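Local coordinates for protein Niban 2 (Homo sapiens, PDB 7CTP) that may help suppress apoptosis and promote melanoma cell invasion, and is represented here by its N-terminal part, which holds a PH domain and a large helical region, at residues H15-T20 against Y275-E280; K122-V127 against L131-N136; D309-S314 against R528-E533; S392-A395 against L399-Q402. All blocks are in the same frame, centred on the assembly; numbering follows the deposited sequence.

Contact 1: H15-T20 against Y275-E280; sequences HIAEKT and YHMVYE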
# COMPACT_ATOMS: atom_id res chain seq x y z
N HIS A 15 18.99 23.16 10.48
CA HIS A 15 17.65 23.51 10.92
C HIS A 15 16.65 22.44 10.51
O HIS A 15 15.79 22.03 11.31
CB HIS A 15 17.25 24.87 10.34
CG HIS A 15 17.94 26.03 10.99
ND1 HIS A 15 17.99 26.21 12.36
CD2 HIS A 15 18.59 27.09 10.45
CE1 HIS A 15 18.66 27.32 12.63
NE2 HIS A 15 19.03 27.87 11.49
N ILE A 16 16.76 21.95 9.27
CA ILE A 16 15.85 20.91 8.81
C ILE A 16 16.01 19.64 9.64
O ILE A 16 15.03 19.01 10.04
CB ILE A 16 16.05 20.62 7.31
CG1 ILE A 16 15.58 21.80 6.46
CG2 ILE A 16 15.30 19.34 6.92
CD1 ILE A 16 16.18 21.84 5.08
N ALA A 17 17.26 19.26 9.94
CA ALA A 17 17.49 18.06 10.74
C ALA A 17 16.90 18.21 12.14
O ALA A 17 16.39 17.24 12.71
CB ALA A 17 18.98 17.74 10.83
N GLU A 18 16.99 19.42 12.70
CA GLU A 18 16.42 19.65 14.03
C GLU A 18 14.91 19.48 14.00
O GLU A 18 14.33 18.81 14.87
CB GLU A 18 16.81 21.05 14.52
CG GLU A 18 18.27 21.13 14.99
CD GLU A 18 18.75 22.56 15.22
OE1 GLU A 18 19.97 22.74 15.43
OE2 GLU A 18 17.92 23.49 15.18
N LYS A 19 14.25 20.08 13.01
CA LYS A 19 12.80 19.94 12.89
C LYS A 19 12.41 18.50 12.62
O LYS A 19 11.42 18.00 13.17
CB LYS A 19 12.27 20.85 11.78
CG LYS A 19 12.49 22.34 12.05
CD LYS A 19 12.08 23.19 10.84
CE LYS A 19 12.35 24.67 11.07
NZ LYS A 19 11.11 25.42 11.41
N THR A 20 13.17 17.81 11.76
CA THR A 20 12.93 16.39 11.50
C THR A 20 13.05 15.57 12.77
O THR A 20 12.23 14.68 13.04
CB THR A 20 13.91 15.89 10.43
OG1 THR A 20 13.70 16.66 9.22
CG2 THR A 20 13.72 14.40 10.15
N TYR A 275 14.30 15.26 0.92
CA TYR A 275 13.75 13.92 1.09
C TYR A 275 14.85 12.91 1.43
O TYR A 275 14.67 12.07 2.31
CB TYR A 275 13.00 13.49 -0.17
CG TYR A 275 12.42 12.09 -0.10
CD1 TYR A 275 11.20 11.84 0.53
CD2 TYR A 275 13.10 11.01 -0.66
CE1 TYR A 275 10.67 10.54 0.60
CE2 TYR A 275 12.60 9.71 -0.59
CZ TYR A 275 11.38 9.48 0.04
OH TYR A 275 10.89 8.18 0.09
N HIS A 276 16.00 12.99 0.74
CA HIS A 276 17.10 12.07 1.03
C HIS A 276 17.63 12.23 2.45
O HIS A 276 17.90 11.25 3.15
CB HIS A 276 18.24 12.28 0.03
CG HIS A 276 19.56 11.74 0.50
ND1 HIS A 276 19.92 10.42 0.35
CD2 HIS A 276 20.59 12.34 1.14
CE1 HIS A 276 21.12 10.23 0.87
NE2 HIS A 276 21.55 11.38 1.36
N MET A 277 17.83 13.49 2.87
CA MET A 277 18.31 13.79 4.22
C MET A 277 17.34 13.26 5.27
O MET A 277 17.75 12.64 6.27
CB MET A 277 18.45 15.31 4.32
CG MET A 277 19.34 15.84 5.37
SD MET A 277 19.10 17.63 5.25
CE MET A 277 18.63 17.92 6.94
N VAL A 278 16.05 13.52 5.07
CA VAL A 278 15.02 13.03 5.98
C VAL A 278 15.01 11.51 6.02
O VAL A 278 14.89 10.90 7.10
CB VAL A 278 13.64 13.59 5.55
CG1 VAL A 278 12.52 12.82 6.23
CG2 VAL A 278 13.56 15.08 5.85
N TYR A 279 15.07 10.87 4.85
CA TYR A 279 15.04 9.41 4.79
C TYR A 279 16.14 8.79 5.63
O TYR A 279 15.90 7.86 6.41
CB TYR A 279 15.14 8.94 3.33
CG TYR A 279 15.13 7.43 3.14
CD1 TYR A 279 16.29 6.66 3.35
CD2 TYR A 279 13.97 6.76 2.77
CE1 TYR A 279 16.28 5.28 3.19
CE2 TYR A 279 13.96 5.38 2.60
CZ TYR A 279 15.12 4.65 2.82
OH TYR A 279 15.11 3.28 2.65
N GLU A 280 17.37 9.30 5.49
CA GLU A 280 18.47 8.71 6.25
C GLU A 280 18.29 8.95 7.75
O GLU A 280 18.58 8.06 8.56
CB GLU A 280 19.81 9.26 5.77
CG GLU A 280 20.22 8.76 4.38
CD GLU A 280 20.25 7.24 4.27
OE1 GLU A 280 20.69 6.57 5.23
OE2 GLU A 280 19.84 6.70 3.21
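Residues 15-20 and 275-280 form an apolar helix-helix contact, in which one turn of helix 10-48 packs on one turn of the long helix 260-337. The two turns cross at -44° with their axes 10.4 Å apart, a wide spacing that is bridged mainly by M277. Its CG lies anti to the backbone N (chi1 -159°), and the chain runs out straight before bending at chi3, so that the terminal methyl lands on the opposite helix. There CE sits 3.6 Å from I16 CG2 and 3.9 Å from A17 CB. One turn on, T20 OG1 lies 3.7 Å from V278 CG2. The same hydroxyl gives a hydrogen bond of 2.8 Å from T20 OG1 to I16 O, reaching it from above the carbonyl plane, and I16 O also accepts T20 N. Without the hydroxyl, as with an alanine here, I16 O would probably lose its second donor and a gap would open beside V278 CG2. L244 and V240 of helix 232-252 touch T20 and V278 respectively, while A17 O takes a hydrogen bond from Q281 NE2. With its hydroxyl turned back onto its own helix, T20 can meet a valine methyl without costing a buried polar group its partner.

Contact 2: K122-V127 against L131-N136; sequences KILTSV and LELIGN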
# COMPACT_ATOMS: atom_id res chain seq x y z
N LYS A 122 3.69 8.37 -9.41
CA LYS A 122 2.58 8.31 -10.36
C LYS A 122 3.17 8.44 -11.76
O LYS A 122 4.18 9.12 -11.95
CB LYS A 122 1.57 9.44 -10.14
CG LYS A 122 0.95 9.50 -8.75
CD LYS A 122 -0.10 8.40 -8.58
CE LYS A 122 -1.01 8.70 -7.39
NZ LYS A 122 -0.59 7.97 -6.16
N ILE A 123 2.51 7.82 -12.75
CA ILE A 123 2.97 7.86 -14.14
C ILE A 123 2.13 8.85 -14.93
O ILE A 123 0.90 8.82 -14.85
CB ILE A 123 2.91 6.47 -14.81
CG1 ILE A 123 3.82 5.48 -14.09
CG2 ILE A 123 3.29 6.57 -16.29
CD1 ILE A 123 3.40 4.03 -14.34
N LEU A 124 2.80 9.71 -15.71
CA LEU A 124 2.14 10.60 -16.66
C LEU A 124 2.58 10.22 -18.06
O LEU A 124 3.75 9.89 -18.28
CB LEU A 124 2.48 12.08 -16.39
CG LEU A 124 2.06 12.78 -15.10
CD1 LEU A 124 0.59 12.57 -14.79
CD2 LEU A 124 2.94 12.34 -13.93
N THR A 125 1.66 10.27 -19.03
CA THR A 125 2.01 9.93 -20.40
C THR A 125 1.99 11.14 -21.33
O THR A 125 1.91 10.97 -22.55
CB THR A 125 1.09 8.84 -20.95
OG1 THR A 125 -0.27 9.26 -20.80
CG2 THR A 125 1.27 7.55 -20.19
N SER A 126 2.03 12.35 -20.78
CA SER A 126 2.19 13.53 -21.62
C SER A 126 2.90 14.61 -20.82
O SER A 126 2.74 14.70 -19.60
CB SER A 126 0.84 14.02 -22.17
OG SER A 126 0.25 15.02 -21.36
N VAL A 127 3.70 15.40 -21.53
CA VAL A 127 4.41 16.49 -20.87
C VAL A 127 3.42 17.49 -20.29
O VAL A 127 3.61 18.01 -19.18
CB VAL A 127 5.40 17.17 -21.84
CG1 VAL A 127 6.00 18.40 -21.18
CG2 VAL A 127 6.50 16.20 -22.23
N LEU A 131 3.28 19.04 -16.54
CA LEU A 131 3.39 20.46 -16.24
C LEU A 131 2.15 20.98 -15.51
O LEU A 131 2.25 21.87 -14.68
CB LEU A 131 3.62 21.26 -17.53
CG LEU A 131 4.95 21.01 -18.23
CD1 LEU A 131 5.02 21.84 -19.49
CD2 LEU A 131 6.13 21.31 -17.32
N GLU A 132 0.98 20.42 -15.82
CA GLU A 132 -0.23 20.80 -15.10
C GLU A 132 -0.15 20.37 -13.65
O GLU A 132 -0.54 21.12 -12.74
CB GLU A 132 -1.45 20.20 -15.79
CG GLU A 132 -2.77 20.56 -15.14
CD GLU A 132 -3.97 20.05 -15.91
OE1 GLU A 132 -4.97 19.70 -15.23
OE2 GLU A 132 -3.93 20.03 -17.17
N LEU A 133 0.39 19.17 -13.41
CA LEU A 133 0.48 18.63 -12.05
C LEU A 133 1.43 19.45 -11.18
O LEU A 133 1.16 19.66 -9.99
CB LEU A 133 0.91 17.17 -12.12
CG LEU A 133 1.06 16.38 -10.82
CD1 LEU A 133 -0.23 16.44 -10.03
CD2 LEU A 133 1.42 14.93 -11.17
N ILE A 134 2.55 19.93 -11.74
CA ILE A 134 3.49 20.73 -10.96
C ILE A 134 3.24 22.23 -11.08
O ILE A 134 3.95 23.02 -10.44
CB ILE A 134 4.95 20.45 -11.33
CG1 ILE A 134 5.25 20.88 -12.78
CG2 ILE A 134 5.29 18.97 -11.12
CD1 ILE A 134 6.73 20.94 -13.11
N GLY A 135 2.22 22.64 -11.83
CA GLY A 135 2.07 24.05 -12.15
C GLY A 135 1.84 24.94 -10.95
O GLY A 135 2.25 26.11 -10.94
N ASN A 136 1.15 24.42 -9.92
CA ASN A 136 0.85 25.21 -8.73
C ASN A 136 1.67 24.76 -7.53
O ASN A 136 1.26 24.96 -6.38
CB ASN A 136 -0.65 25.15 -8.43
CG ASN A 136 -1.46 25.85 -9.50
OD1 ASN A 136 -1.51 27.09 -9.55
ND2 ASN A 136 -2.09 25.07 -10.37
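The flat group in this contact is the backbone carbonyl of V127, since no aromatic ring or planar side chain takes part from either segment. L131 N approaches its oxygen nearly end-on rather than over either face, with a C=O...N angle of 164°. The hydrogen bond from L131 N to V127 O is 2.9 Å long. It is also close to straight at the hydrogen, the N-H...O angle being 167°. Beside this bond the side chain of L131 leans on the same oxygen, its CG 3.4 Å from V127 O. The V127 and L131 side chains then run alongside each other, pointing the same way, with V127 CG1 4.0 Å from L131 CD1. Shortening L131 to an alanine would probably take from V127 CG1 the methyl it lies against and leave a gap beside that valine.

All of this belongs to the PH domain: strand 122-124, an outermost strand of the antiparallel sheet, runs through a short turn into helix 127-134, and the bond from L131 to V127 closes the first turn of that helix. S126 is its N-cap, with OG hydrogen-bonded to Q129 N. The second link lies nearer the sheet, where L124 and L133 cross at about a right angle and their CD2 methyls meet at 4.1 Å. L133 extends toward the strand because its CG stands anti to the backbone N (chi1 -179°). Both leucines also touch W162 of the neighbouring strand 157-162. L131 also touches Q261 of helix 260-337.

Contact 3: D309-S314 against R528-E533; sequences DQIITS and RFILVE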
# COMPACT_ATOMS: atom_id res chain seq x y z
N ASP A 309 -6.44 -12.58 31.13
CA ASP A 309 -7.82 -12.39 31.57
C ASP A 309 -7.98 -11.09 32.35
O ASP A 309 -9.02 -10.42 32.26
CB ASP A 309 -8.27 -13.58 32.41
CG ASP A 309 -8.39 -14.85 31.60
OD1 ASP A 309 -8.44 -14.76 30.36
OD2 ASP A 309 -8.44 -15.94 32.21
N GLN A 310 -6.97 -10.71 33.13
CA GLN A 310 -7.05 -9.47 33.91
C GLN A 310 -6.92 -8.25 33.01
O GLN A 310 -7.55 -7.21 33.26
CB GLN A 310 -5.97 -9.47 34.99
CG GLN A 310 -6.20 -10.51 36.11
CD GLN A 310 -6.27 -11.95 35.60
OE1 GLN A 310 -5.35 -12.44 34.93
NE2 GLN A 310 -7.37 -12.63 35.90
N ILE A 311 -6.09 -8.34 31.96
CA ILE A 311 -6.00 -7.25 31.00
C ILE A 311 -7.33 -7.05 30.28
O ILE A 311 -7.80 -5.92 30.12
CB ILE A 311 -4.84 -7.50 30.01
CG1 ILE A 311 -3.50 -7.56 30.75
CG2 ILE A 311 -4.80 -6.39 28.94
CD1 ILE A 311 -2.33 -7.96 29.87
N ILE A 312 -7.96 -8.15 29.86
CA ILE A 312 -9.26 -8.05 29.20
C ILE A 312 -10.29 -7.40 30.11
O ILE A 312 -11.07 -6.53 29.70
CB ILE A 312 -9.73 -9.45 28.74
CG1 ILE A 312 -8.80 -10.01 27.66
CG2 ILE A 312 -11.18 -9.38 28.22
CD1 ILE A 312 -9.03 -11.48 27.39
N THR A 313 -10.30 -7.81 31.39
CA THR A 313 -11.22 -7.23 32.36
C THR A 313 -10.99 -5.74 32.53
O THR A 313 -11.93 -4.94 32.58
CB THR A 313 -11.05 -7.95 33.70
OG1 THR A 313 -11.48 -9.31 33.54
CG2 THR A 313 -11.85 -7.27 34.79
N SER A 314 -9.72 -5.34 32.63
CA SER A 314 -9.39 -3.93 32.80
C SER A 314 -9.77 -3.14 31.56
O SER A 314 -10.32 -2.03 31.66
CB SER A 314 -7.91 -3.78 33.13
OG SER A 314 -7.43 -2.49 32.78
N ARG A 528 1.22 -0.55 28.96
CA ARG A 528 1.77 -0.85 27.64
C ARG A 528 0.78 -1.59 26.76
O ARG A 528 0.97 -1.66 25.54
CB ARG A 528 3.06 -1.68 27.74
CG ARG A 528 4.26 -0.97 28.33
CD ARG A 528 4.62 0.33 27.60
NE ARG A 528 5.04 0.16 26.20
CZ ARG A 528 6.30 -0.02 25.81
NH1 ARG A 528 7.28 -0.11 26.71
NH2 ARG A 528 6.60 -0.12 24.51
N PHE A 529 -0.28 -2.15 27.35
CA PHE A 529 -1.22 -2.98 26.60
C PHE A 529 -2.59 -2.35 26.45
O PHE A 529 -3.40 -2.86 25.67
CB PHE A 529 -1.38 -4.35 27.27
CG PHE A 529 -0.08 -4.93 27.71
CD1 PHE A 529 0.95 -5.10 26.79
CD2 PHE A 529 0.14 -5.24 29.03
CE1 PHE A 529 2.18 -5.60 27.20
CE2 PHE A 529 1.36 -5.76 29.45
CZ PHE A 529 2.38 -5.93 28.54
N ILE A 530 -2.87 -1.29 27.20
CA ILE A 530 -4.16 -0.62 27.22
C ILE A 530 -3.91 0.87 27.08
O ILE A 530 -3.20 1.46 27.90
CB ILE A 530 -4.95 -0.91 28.50
CG1 ILE A 530 -5.14 -2.42 28.69
CG2 ILE A 530 -6.29 -0.16 28.48
CD1 ILE A 530 -5.82 -2.80 29.98
N LEU A 531 -4.52 1.48 26.05
CA LEU A 531 -4.43 2.92 25.84
C LEU A 531 -5.84 3.52 25.83
O LEU A 531 -6.74 2.96 25.21
CB LEU A 531 -3.74 3.24 24.51
CG LEU A 531 -2.24 2.95 24.45
CD1 LEU A 531 -1.71 3.05 23.02
CD2 LEU A 531 -1.51 3.91 25.36
N VAL A 532 -6.01 4.65 26.52
CA VAL A 532 -7.31 5.33 26.50
C VAL A 532 -7.76 5.57 25.07
O VAL A 532 -8.90 5.28 24.69
CB VAL A 532 -7.23 6.66 27.27
CG1 VAL A 532 -8.48 7.49 27.02
CG2 VAL A 532 -7.05 6.41 28.76
N GLU A 533 -6.85 6.07 24.24
CA GLU A 533 -7.23 6.43 22.88
C GLU A 533 -7.68 5.22 22.08
O GLU A 533 -8.71 5.27 21.39
CB GLU A 533 -6.08 7.13 22.18
CG GLU A 533 -6.47 7.70 20.85
CD GLU A 533 -7.25 9.00 20.94
OE1 GLU A 533 -7.08 9.73 21.94
OE2 GLU A 533 -8.03 9.28 20.00
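I530 inserts its terminal methyl against the helix turn formed by I311 and S314, while its neighbour F529 meets the other branch of I311. CG1 of I530 is anti to its carbonyl carbon (chi1 -57°), and the chain runs straight beyond it, which carries CD1 out to three different groups. On the apolar side, I530 CD1 lies 3.9 Å from I311 CG2. The same methyl stands 3.7 Å from the backbone oxygen I311 O. Its nearest neighbour across the contact is the serine hydroxyl, with I530 CD1 3.2 Å from S314 OG. This last approach is tight for a methyl against an oxygen.

S314 holds OG anti to the backbone N (chi1 156°), which turns the hydroxyl out toward I530 rather than back to the preceding helix turn. This buried OG has no hydrogen-bonding partner in the model, whereas the hydroxyl of T313 next to it bonds back to D309 O.

The two branches of I311 divide the work. CG2 packs on I530, whereas the CG1 branch sends CD1 to within 3.8 Å of F529 CD2, an oblique approach to the ring. One face of that ring carries R528 CB, 4.0 Å above the plane and offset toward the rim.

The contact joins helix 260-337 to the residues leading into helix 532-555, for which L531 is the N-cap. F529 O also accepts a hydrogen bond from K315 NZ, and I530 touches L318 further along helix 260-337. V303 and I304 of this long helix touch F529, while F40 of helix 10-48 packs on I311.

Contact 4: S392-A395 against L399-Q402; sequences SRLA and LKMQ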
# COMPACT_ATOMS: atom_id res chain seq x y z
N SER A 392 3.15 -20.93 -13.36
CA SER A 392 3.52 -20.60 -11.98
C SER A 392 3.74 -19.11 -11.79
O SER A 392 3.63 -18.62 -10.66
CB SER A 392 4.79 -21.36 -11.56
OG SER A 392 5.96 -20.82 -12.17
N ARG A 393 4.03 -18.38 -12.86
CA ARG A 393 4.36 -16.96 -12.80
C ARG A 393 3.21 -16.06 -13.23
O ARG A 393 3.41 -14.84 -13.37
CB ARG A 393 5.58 -16.67 -13.68
CG ARG A 393 6.73 -17.57 -13.38
CD ARG A 393 8.02 -17.07 -14.00
NE ARG A 393 9.15 -17.66 -13.29
CZ ARG A 393 9.86 -17.03 -12.36
NH1 ARG A 393 9.58 -15.76 -12.05
NH2 ARG A 393 10.86 -17.66 -11.77
N LEU A 394 2.02 -16.63 -13.44
CA LEU A 394 0.91 -15.88 -14.03
C LEU A 394 0.57 -14.63 -13.22
O LEU A 394 0.29 -13.57 -13.80
CB LEU A 394 -0.32 -16.79 -14.14
CG LEU A 394 -1.62 -16.17 -14.64
CD1 LEU A 394 -1.41 -15.52 -16.00
CD2 LEU A 394 -2.70 -17.24 -14.71
N ALA A 395 0.61 -14.72 -11.89
CA ALA A 395 0.19 -13.58 -11.09
C ALA A 395 1.09 -12.36 -11.29
O ALA A 395 0.68 -11.25 -10.93
CB ALA A 395 0.15 -13.94 -9.61
N LEU A 399 1.58 -8.48 -18.85
CA LEU A 399 0.44 -8.27 -19.73
C LEU A 399 -0.83 -8.93 -19.20
O LEU A 399 -1.89 -8.30 -19.13
CB LEU A 399 0.75 -8.79 -21.14
CG LEU A 399 -0.35 -8.67 -22.19
CD1 LEU A 399 -0.85 -7.24 -22.32
CD2 LEU A 399 0.13 -9.19 -23.55
N LYS A 400 -0.73 -10.21 -18.82
CA LYS A 400 -1.94 -11.01 -18.61
C LYS A 400 -2.73 -10.55 -17.41
O LYS A 400 -3.96 -10.70 -17.39
CB LYS A 400 -1.56 -12.49 -18.50
CG LYS A 400 -1.09 -13.07 -19.85
CD LYS A 400 -0.72 -14.55 -19.76
CE LYS A 400 -0.26 -15.08 -21.13
NZ LYS A 400 0.22 -16.50 -21.05
N MET A 401 -2.08 -9.95 -16.40
CA MET A 401 -2.81 -9.45 -15.25
C MET A 401 -3.46 -8.09 -15.49
O MET A 401 -4.30 -7.68 -14.69
CB MET A 401 -1.88 -9.34 -14.04
CG MET A 401 -1.47 -10.70 -13.46
SD MET A 401 -2.86 -11.59 -12.73
CE MET A 401 -3.41 -10.43 -11.48
N GLN A 402 -3.10 -7.40 -16.58
CA GLN A 402 -3.53 -6.01 -16.73
C GLN A 402 -5.03 -5.88 -16.86
O GLN A 402 -5.62 -4.91 -16.35
CB GLN A 402 -2.83 -5.36 -17.93
CG GLN A 402 -1.33 -5.22 -17.76
CD GLN A 402 -0.94 -4.64 -16.40
OE1 GLN A 402 -1.65 -3.82 -15.82
NE2 GLN A 402 0.20 -5.09 -15.88
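M401 folds over the short 3-10 segment at L394 and A395, within the connection between helices 384-391 and 402-405 in the helical region. The contact brings two parts of one loop together, chiefly by placing an aliphatic chain on backbone carbonyls. M401 CG stands 3.4 Å from L394 O and equally 3.4 Å from A395 O, and SD follows at 3.9 Å from L394 O. Bends at chi2 (-66°) and chi3 (-59°) curl the methionine back on itself instead of letting it extend. Alongside, L394 and K400 cross at about a right angle. CG of L394 is anti to its backbone N (chi1 176°), bringing CD1 to 3.9 Å from K400 CB and to the same distance from K400 CD, so the leucine lies against the aliphatic part of the lysine. Beyond that part the extended lysine ends in a salt bridge from NZ to E367 OE1.

Further out, M440 of helix 422-455 touches L394, A395 and M401 alike. Between the two segments, H397 ND1 hydrogen-bonds with the backbone N of both L399 and K400. Q402 ties the loop to helix 176-194, since its NE2 bonds to D188 OD1 as well as to P398 O. Q402 N closes the turn through K400 and M401 with a 3.0 Å hydrogen bond to L399 O.

Overall arrangement
The four contacts are separate sites, none touching another, and no ligand or active site links them. Contacts 1 and 3 both use helix 260-337, with centres about 36 Å apart, and helix 10-48 takes part in the first and borders the second. Contact 2, within the PH domain, also reaches this long helix through L131 and Q261, though its centre is about 26 Å from that of contact 1. Contacts 2 and 4 come nearest each other, about 9 Å between nearest atoms; helix 176-194 touches both, with Q187 meeting I123 and Q402. Contacts 3 and 4 lie on opposite sides of the chain's centre, their centres about 45 Å apart.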